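Local structure of hydrogenase maturation protease HycI (Thermococcus kodakarensis KOD1, 5ZBY) at residues 5-10 and 67-72. The protein probably acts as an endopeptidase of the peptidase A31 family that trims the C-terminus of a [NiFe] hydrogenase subunit during maturation. Residues are numbered along the deposited sequence; the frame is centred on the assembly and turned at random.
Sequences EDVFSG and PDLVVF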
loop_
_atom_site.group_PDB
_atom_site.type_symbol
_atom_site.label_atom_id
_atom_site.label_comp_id
_atom_site.label_asym_id
_atom_site.label_seq_id
_atom_site.Cartn_x
_atom_site.Cartn_y
_atom_site.Cartn_z
ATOM N N GLU A 5 12.436 1.748 7.188
ATOM C CA GLU A 5 13.687 2.023 6.509
ATOM C C GLU A 5 14.289 0.695 6.081
ATOM O O GLU A 5 14.815 0.550 5.020
ATOM C CB GLU A 5 14.655 2.803 7.416
ATOM C CG GLU A 5 14.426 4.303 7.531
ATOM C CD GLU A 5 15.146 4.968 8.715
ATOM O OE1 GLU A 5 15.663 4.263 9.572
ATOM O OE2 GLU A 5 15.169 6.194 8.814
ATOM N N ASP A 6 14.193 -0.285 6.930
ATOM C CA ASP A 6 14.683 -1.607 6.649
ATOM C C ASP A 6 13.990 -2.195 5.448
ATOM O O ASP A 6 14.621 -2.868 4.637
ATOM C CB ASP A 6 14.464 -2.528 7.859
ATOM C CG ASP A 6 15.384 -2.197 9.042
ATOM O OD1 ASP A 6 16.380 -1.459 8.859
ATOM O OD2 ASP A 6 15.114 -2.686 10.166
ATOM N N VAL A 7 12.666 -1.992 5.383
ATOM C CA VAL A 7 11.899 -2.475 4.241
ATOM C C VAL A 7 12.507 -1.966 2.922
ATOM O O VAL A 7 12.611 -2.720 1.955
ATOM C CB VAL A 7 10.421 -2.039 4.294
ATOM C CG1 VAL A 7 9.690 -2.521 3.054
ATOM C CG2 VAL A 7 9.745 -2.580 5.541
ATOM N N PHE A 8 12.896 -0.690 2.920
ATOM C CA PHE A 8 13.345 -0.070 1.659
ATOM C C PHE A 8 14.820 -0.292 1.366
ATOM O O PHE A 8 15.267 -0.099 0.244
ATOM C CB PHE A 8 13.048 1.422 1.672
ATOM C CG PHE A 8 11.603 1.715 1.478
ATOM C CD1 PHE A 8 11.100 1.869 0.213
ATOM C CD2 PHE A 8 10.736 1.751 2.547
ATOM C CE1 PHE A 8 9.736 2.090 0.009
ATOM C CE2 PHE A 8 9.380 1.983 2.340
ATOM C CZ PHE A 8 8.907 2.159 1.054
ATOM N N SER A 9 15.543 -0.740 2.374
ATOM C CA SER A 9 17.001 -0.832 2.304
ATOM C C SER A 9 17.499 -1.803 1.243
ATOM O O SER A 9 17.045 -2.944 1.137
ATOM C CB SER A 9 17.546 -1.222 3.672
ATOM O OG SER A 9 18.836 -1.755 3.529
ATOM N N GLY A 10 18.447 -1.336 0.442
ATOM C CA GLY A 10 18.969 -2.149 -0.612
ATOM C C GLY A 10 18.132 -2.198 -1.857
ATOM O O GLY A 10 18.498 -2.842 -2.824
ATOM N N PRO A 67 10.601 -3.991 -10.727
ATOM C CA PRO A 67 10.854 -3.565 -9.367
ATOM C C PRO A 67 11.785 -4.511 -8.597
ATOM O O PRO A 67 11.818 -5.712 -8.878
ATOM C CB PRO A 67 9.421 -3.596 -8.720
ATOM C CG PRO A 67 8.754 -4.697 -9.503
ATOM C CD PRO A 67 9.262 -4.545 -10.929
ATOM N N ASP A 68 12.438 -3.923 -7.601
ATOM C CA ASP A 68 13.168 -4.626 -6.561
ATOM C C ASP A 68 12.232 -4.818 -5.375
ATOM O O ASP A 68 12.350 -5.813 -4.655
ATOM C CB ASP A 68 14.394 -3.836 -6.137
ATOM C CG ASP A 68 15.411 -3.690 -7.284
ATOM O OD1 ASP A 68 15.678 -4.717 -7.937
ATOM O OD2 ASP A 68 15.837 -2.558 -7.529
ATOM N N LEU A 69 11.317 -3.852 -5.189
ATOM C CA LEU A 69 10.349 -3.860 -4.067
ATOM C C LEU A 69 9.030 -3.316 -4.573
ATOM O O LEU A 69 9.005 -2.282 -5.251
ATOM C CB LEU A 69 10.828 -2.988 -2.917
ATOM C CG LEU A 69 9.868 -2.823 -1.714
ATOM C CD1 LEU A 69 9.671 -4.160 -1.016
ATOM C CD2 LEU A 69 10.364 -1.775 -0.748
ATOM N N VAL A 70 7.935 -3.982 -4.192
ATOM C CA VAL A 70 6.589 -3.473 -4.433
ATOM C C VAL A 70 5.942 -3.303 -3.069
ATOM O O VAL A 70 5.981 -4.234 -2.258
ATOM C CB VAL A 70 5.764 -4.427 -5.316
ATOM C CG1 VAL A 70 4.339 -3.835 -5.498
ATOM C CG2 VAL A 70 6.478 -4.612 -6.701
ATOM N N VAL A 71 5.421 -2.110 -2.805
ATOM C CA VAL A 71 4.770 -1.784 -1.507
ATOM C C VAL A 71 3.310 -1.489 -1.753
ATOM O O VAL A 71 3.018 -0.496 -2.421
ATOM C CB VAL A 71 5.417 -0.560 -0.888
ATOM C CG1 VAL A 71 4.808 -0.209 0.446
ATOM C CG2 VAL A 71 6.942 -0.788 -0.736
ATOM N N PHE A 72 2.417 -2.328 -1.234
ATOM C CA PHE A 72 0.978 -2.063 -1.270
ATOM C C PHE A 72 0.625 -1.299 -0.032
ATOM O O PHE A 72 1.172 -1.579 1.026
ATOM C CB PHE A 72 0.190 -3.374 -1.343
ATOM C CG PHE A 72 0.336 -4.049 -2.678
ATOM C CD1 PHE A 72 1.160 -5.144 -2.839
ATOM C CD2 PHE A 72 -0.321 -3.534 -3.788
ATOM C CE1 PHE A 72 1.314 -5.750 -4.117
ATOM C CE2 PHE A 72 -0.141 -4.131 -5.061
ATOM C CZ PHE A 72 0.636 -5.236 -5.208
#
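One face of the central mixed beta-sheet is packed here by the short N-terminal helix 3-8, whose last turn sets Val7 and Phe8 against Leu69 and Val71 of strand 69-75. The side-chain contacts are apolar, and the backbones stand apart, with the CA atoms of Phe8 and Leu69 7.5 Å from each other. Leu69 carries most of the contact through one methyl, CD2. This methyl lies over one face of the Phe8 ring, 4.2 Å from the centroid and 27° off the ring normal, which defines a CH-pi contact. The bond from CA to CB of Leu69 points toward the helix, and CG anti to the backbone N (chi1 176°) extends the side chain so that CD2 meets Val7 as well as the ring. Leu69 CD2 comes 3.9 Å from Val7 CG1. It also approaches the carbonyl Val7 O, at 3.6 Å. Further along the strand, Val71 CG2 approaches the outer end of the Phe8 ring obliquely, 4.0 Å from Phe8 CZ. Ile14 of strand 14-18 and Val121 of strand 119-125 extend this apolar layer, touching Phe8 and Val7 respectively. With Phe8 cut back to an alanine, Leu69 CD2 is likely to lose the ring face it packs on, and a gap to open beside Val71 CG2. Leu69 and Val71 turn to helix 3-8, Val70 to helix 105-116, and a sheet packed by helices on both faces is the hallmark of a three-layer alpha/beta/alpha sandwich.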